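Local coordinates for glycoside Hydrolase (Bacteroides uniformis, PDB 5T99), which probably hydrolyses galactosidic bonds of agarose-derived sugars as a family 2 glycoside hydrolase and binds the inhibitor galacto-isofagomine, at residues A[792-804]-A[810-822]. Sequence-based numbering, arbitrary orientation.
Sequences VQSDENKQGKMNI and GLKTAKTTINVEL
Gly800, Met802 and Ile804 pair with Val820, Ile818 and Thr816 through six backbone hydrogen bonds, which zip strands 800-807 and 814-821 together antiparallel. The bond from Ile818 N to Met802 O, 2.8 Å, is nearly straight at 170°. Glycine suits position 800 because its backbone angles would jam a CB against the preceding carbonyl oxygen.

The face bearing Met802, Ile804, Ile818 and Val820 is mainly apolar. The unbranched Met802, with CG anti to the backbone N (chi1 174°), reaches along Ile818 and sets its CE 3.8 Å from Val820 CG2. Val820 spreads its two methyls: CG2 meets that thioether end, while CG1 lies 3.8 Å from Ser794 CB, just past the end of strand 787-793. Replacing Val820 by alanine removes both methyls and would probably leave gaps beside Met802 CE and Ser794 CB, with the thioether end freer to turn. Ser794 is small and polar, its OG bonded to Thr724 O and Gly727 N.

Polar groups occupy the other face, where Asn803 ND2 lies alongside Thr817 and makes a weak 3.2 Å bond to OG1. Gln799 OE1 accepts a weak hydrogen bond from Leu822 N. A type II turn, Asp795 to Lys798, carries a salt bridge between its end residues.

The two strands form a beta hairpin in one sheet of the C-terminal domain's two-sheet beta sandwich, consistent with an immunoglobulin-like fold, packed against the sheet containing strand 787-793.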
# COMPACT_ATOMS: atom_id res chain seq x y z
N VAL A 792 -19.72 -2.68 -1.64
CA VAL A 792 -20.38 -3.98 -1.52
C VAL A 792 -19.38 -5.10 -1.81
O VAL A 792 -18.32 -4.85 -2.36
CB VAL A 792 -21.66 -4.11 -2.39
CG1 VAL A 792 -22.66 -3.02 -2.00
CG2 VAL A 792 -21.36 -4.07 -3.89
N GLN A 793 -19.74 -6.31 -1.40
CA GLN A 793 -18.87 -7.48 -1.46
C GLN A 793 -19.66 -8.71 -1.86
O GLN A 793 -20.78 -8.90 -1.41
CB GLN A 793 -18.24 -7.72 -0.10
CG GLN A 793 -17.16 -8.79 -0.08
CD GLN A 793 -16.35 -8.77 1.20
OE1 GLN A 793 -15.14 -8.51 1.19
NE2 GLN A 793 -17.01 -9.04 2.31
N SER A 794 -19.06 -9.57 -2.69
CA SER A 794 -19.70 -10.83 -3.06
C SER A 794 -19.83 -11.78 -1.85
O SER A 794 -19.17 -11.59 -0.83
CB SER A 794 -18.93 -11.52 -4.19
OG SER A 794 -17.60 -11.83 -3.80
N ASP A 795 -20.72 -12.76 -1.98
CA ASP A 795 -20.77 -13.92 -1.08
C ASP A 795 -20.07 -15.07 -1.79
O ASP A 795 -20.22 -15.26 -3.00
CB ASP A 795 -22.21 -14.32 -0.76
CG ASP A 795 -22.90 -13.37 0.20
OD1 ASP A 795 -24.15 -13.34 0.17
OD2 ASP A 795 -22.21 -12.69 0.99
N GLU A 796 -19.32 -15.85 -1.01
CA GLU A 796 -18.50 -16.93 -1.56
C GLU A 796 -19.36 -17.95 -2.30
O GLU A 796 -20.33 -18.47 -1.75
CB GLU A 796 -17.70 -17.61 -0.44
CG GLU A 796 -16.71 -18.66 -0.93
CD GLU A 796 -15.90 -19.27 0.20
OE1 GLU A 796 -16.18 -18.99 1.38
OE2 GLU A 796 -14.97 -20.05 -0.10
N ASN A 797 -19.01 -18.20 -3.57
CA ASN A 797 -19.67 -19.19 -4.45
C ASN A 797 -21.13 -18.90 -4.85
O ASN A 797 -21.82 -19.79 -5.34
CB ASN A 797 -19.52 -20.63 -3.88
CG ASN A 797 -18.15 -21.21 -4.15
OD1 ASN A 797 -17.21 -21.01 -3.39
ND2 ASN A 797 -18.03 -21.95 -5.25
N LYS A 798 -21.57 -17.65 -4.68
CA LYS A 798 -22.94 -17.26 -4.99
C LYS A 798 -22.95 -16.31 -6.19
O LYS A 798 -22.59 -15.14 -6.06
CB LYS A 798 -23.60 -16.64 -3.75
CG LYS A 798 -24.90 -17.32 -3.33
CD LYS A 798 -25.30 -17.01 -1.89
CE LYS A 798 -25.86 -15.61 -1.74
NZ LYS A 798 -26.47 -15.44 -0.40
N GLN A 799 -23.33 -16.84 -7.35
CA GLN A 799 -23.41 -16.07 -8.60
C GLN A 799 -24.79 -15.43 -8.74
O GLN A 799 -25.73 -15.84 -8.07
CB GLN A 799 -23.15 -16.97 -9.81
CG GLN A 799 -21.86 -17.78 -9.72
CD GLN A 799 -21.51 -18.44 -11.04
OE1 GLN A 799 -20.92 -17.82 -11.93
NE2 GLN A 799 -21.87 -19.72 -11.17
N GLY A 800 -24.88 -14.43 -9.61
CA GLY A 800 -26.14 -13.76 -9.93
C GLY A 800 -26.10 -12.26 -9.69
O GLY A 800 -25.02 -11.66 -9.63
N LYS A 801 -27.28 -11.66 -9.56
CA LYS A 801 -27.42 -10.22 -9.37
C LYS A 801 -27.29 -9.82 -7.91
O LYS A 801 -27.80 -10.51 -7.01
CB LYS A 801 -28.77 -9.72 -9.88
CG LYS A 801 -29.12 -10.07 -11.32
CD LYS A 801 -30.45 -9.40 -11.69
CE LYS A 801 -31.18 -10.15 -12.79
NZ LYS A 801 -30.38 -10.21 -14.05
N MET A 802 -26.62 -8.71 -7.67
CA MET A 802 -26.63 -8.05 -6.38
C MET A 802 -27.29 -6.71 -6.63
O MET A 802 -26.80 -5.93 -7.45
CB MET A 802 -25.20 -7.87 -5.87
CG MET A 802 -25.10 -7.08 -4.58
SD MET A 802 -23.47 -6.89 -3.83
CE MET A 802 -22.34 -7.56 -5.06
N ASN A 803 -28.41 -6.46 -5.95
CA ASN A 803 -29.25 -5.28 -6.20
C ASN A 803 -29.11 -4.25 -5.10
O ASN A 803 -29.39 -4.54 -3.94
CB ASN A 803 -30.72 -5.69 -6.33
CG ASN A 803 -30.92 -6.74 -7.40
OD1 ASN A 803 -31.43 -7.82 -7.13
ND2 ASN A 803 -30.49 -6.43 -8.63
N ILE A 804 -28.67 -3.06 -5.48
CA ILE A 804 -28.42 -1.97 -4.54
C ILE A 804 -29.55 -0.95 -4.65
O ILE A 804 -30.01 -0.64 -5.74
CB ILE A 804 -27.08 -1.25 -4.84
CG1 ILE A 804 -25.95 -2.24 -5.16
CG2 ILE A 804 -26.71 -0.31 -3.70
CD1 ILE A 804 -25.76 -3.37 -4.17
N GLY A 810 -36.23 13.12 0.85
CA GLY A 810 -36.54 14.19 -0.10
C GLY A 810 -35.86 14.13 -1.47
O GLY A 810 -36.04 15.06 -2.25
N LEU A 811 -35.09 13.07 -1.76
CA LEU A 811 -34.39 12.92 -3.05
C LEU A 811 -34.91 11.72 -3.82
O LEU A 811 -35.47 10.80 -3.23
CB LEU A 811 -32.87 12.75 -2.86
CG LEU A 811 -32.14 13.78 -1.98
CD1 LEU A 811 -30.65 13.48 -1.99
CD2 LEU A 811 -32.40 15.21 -2.42
N LYS A 812 -34.71 11.74 -5.14
CA LYS A 812 -35.06 10.59 -5.97
C LYS A 812 -34.15 9.40 -5.64
O LYS A 812 -32.93 9.49 -5.76
CB LYS A 812 -34.99 10.92 -7.47
CG LYS A 812 -35.71 9.91 -8.37
CD LYS A 812 -35.47 10.15 -9.87
N THR A 813 -34.78 8.30 -5.20
CA THR A 813 -34.13 7.01 -4.96
C THR A 813 -33.30 6.54 -6.17
O THR A 813 -33.69 6.80 -7.32
CB THR A 813 -35.20 5.95 -4.60
OG1 THR A 813 -35.80 6.27 -3.34
CG2 THR A 813 -34.63 4.54 -4.53
N ALA A 814 -32.17 5.88 -5.92
CA ALA A 814 -31.31 5.33 -6.98
C ALA A 814 -31.11 3.82 -6.83
O ALA A 814 -31.04 3.31 -5.71
CB ALA A 814 -29.96 6.02 -6.97
N LYS A 815 -31.03 3.12 -7.96
CA LYS A 815 -30.77 1.68 -7.97
C LYS A 815 -29.65 1.34 -8.95
O LYS A 815 -29.42 2.04 -9.93
CB LYS A 815 -32.03 0.90 -8.36
CG LYS A 815 -33.14 0.95 -7.32
CD LYS A 815 -34.49 0.54 -7.91
CE LYS A 815 -35.62 0.67 -6.90
NZ LYS A 815 -35.54 -0.35 -5.82
N THR A 816 -28.94 0.26 -8.65
CA THR A 816 -27.98 -0.29 -9.61
C THR A 816 -27.77 -1.76 -9.30
O THR A 816 -27.98 -2.19 -8.15
CB THR A 816 -26.63 0.49 -9.60
OG1 THR A 816 -25.84 0.12 -10.74
CG2 THR A 816 -25.84 0.23 -8.33
N THR A 817 -27.39 -2.52 -10.32
CA THR A 817 -27.11 -3.94 -10.16
C THR A 817 -25.63 -4.24 -10.38
O THR A 817 -25.01 -3.73 -11.32
CB THR A 817 -27.95 -4.81 -11.13
OG1 THR A 817 -29.34 -4.54 -10.93
CG2 THR A 817 -27.70 -6.31 -10.89
N ILE A 818 -25.08 -5.08 -9.51
CA ILE A 818 -23.73 -5.61 -9.67
C ILE A 818 -23.89 -7.10 -9.97
O ILE A 818 -24.57 -7.82 -9.23
CB ILE A 818 -22.87 -5.39 -8.40
CG1 ILE A 818 -22.85 -3.91 -7.98
CG2 ILE A 818 -21.45 -5.89 -8.63
CD1 ILE A 818 -22.31 -2.94 -9.02
N ASN A 819 -23.26 -7.54 -11.06
CA ASN A 819 -23.27 -8.95 -11.44
C ASN A 819 -22.07 -9.68 -10.85
O ASN A 819 -20.96 -9.16 -10.87
CB ASN A 819 -23.33 -9.09 -12.97
CG ASN A 819 -24.73 -8.88 -13.51
OD1 ASN A 819 -25.62 -9.70 -13.30
ND2 ASN A 819 -24.94 -7.77 -14.20
N VAL A 820 -22.31 -10.88 -10.34
CA VAL A 820 -21.32 -11.64 -9.60
C VAL A 820 -21.14 -12.98 -10.33
O VAL A 820 -22.12 -13.71 -10.54
CB VAL A 820 -21.76 -11.83 -8.13
CG1 VAL A 820 -20.73 -12.61 -7.33
CG2 VAL A 820 -22.04 -10.47 -7.50
N GLU A 821 -19.90 -13.28 -10.74
CA GLU A 821 -19.57 -14.46 -11.54
C GLU A 821 -18.56 -15.37 -10.84
O GLU A 821 -17.91 -14.96 -9.89
CB GLU A 821 -19.00 -14.00 -12.88
CG GLU A 821 -19.99 -13.27 -13.77
CD GLU A 821 -19.37 -12.78 -15.07
OE1 GLU A 821 -18.14 -12.95 -15.26
OE2 GLU A 821 -20.10 -12.22 -15.91
N LEU A 822 -18.43 -16.59 -11.36
CA LEU A 822 -17.51 -17.65 -10.89
C LEU A 822 -18.04 -18.34 -9.65
O LEU A 822 -18.53 -19.48 -9.72
CB LEU A 822 -16.06 -17.16 -10.67
CG LEU A 822 -15.21 -16.85 -11.90
CD1 LEU A 822 -15.83 -15.80 -12.81
CD2 LEU A 822 -13.82 -16.41 -11.45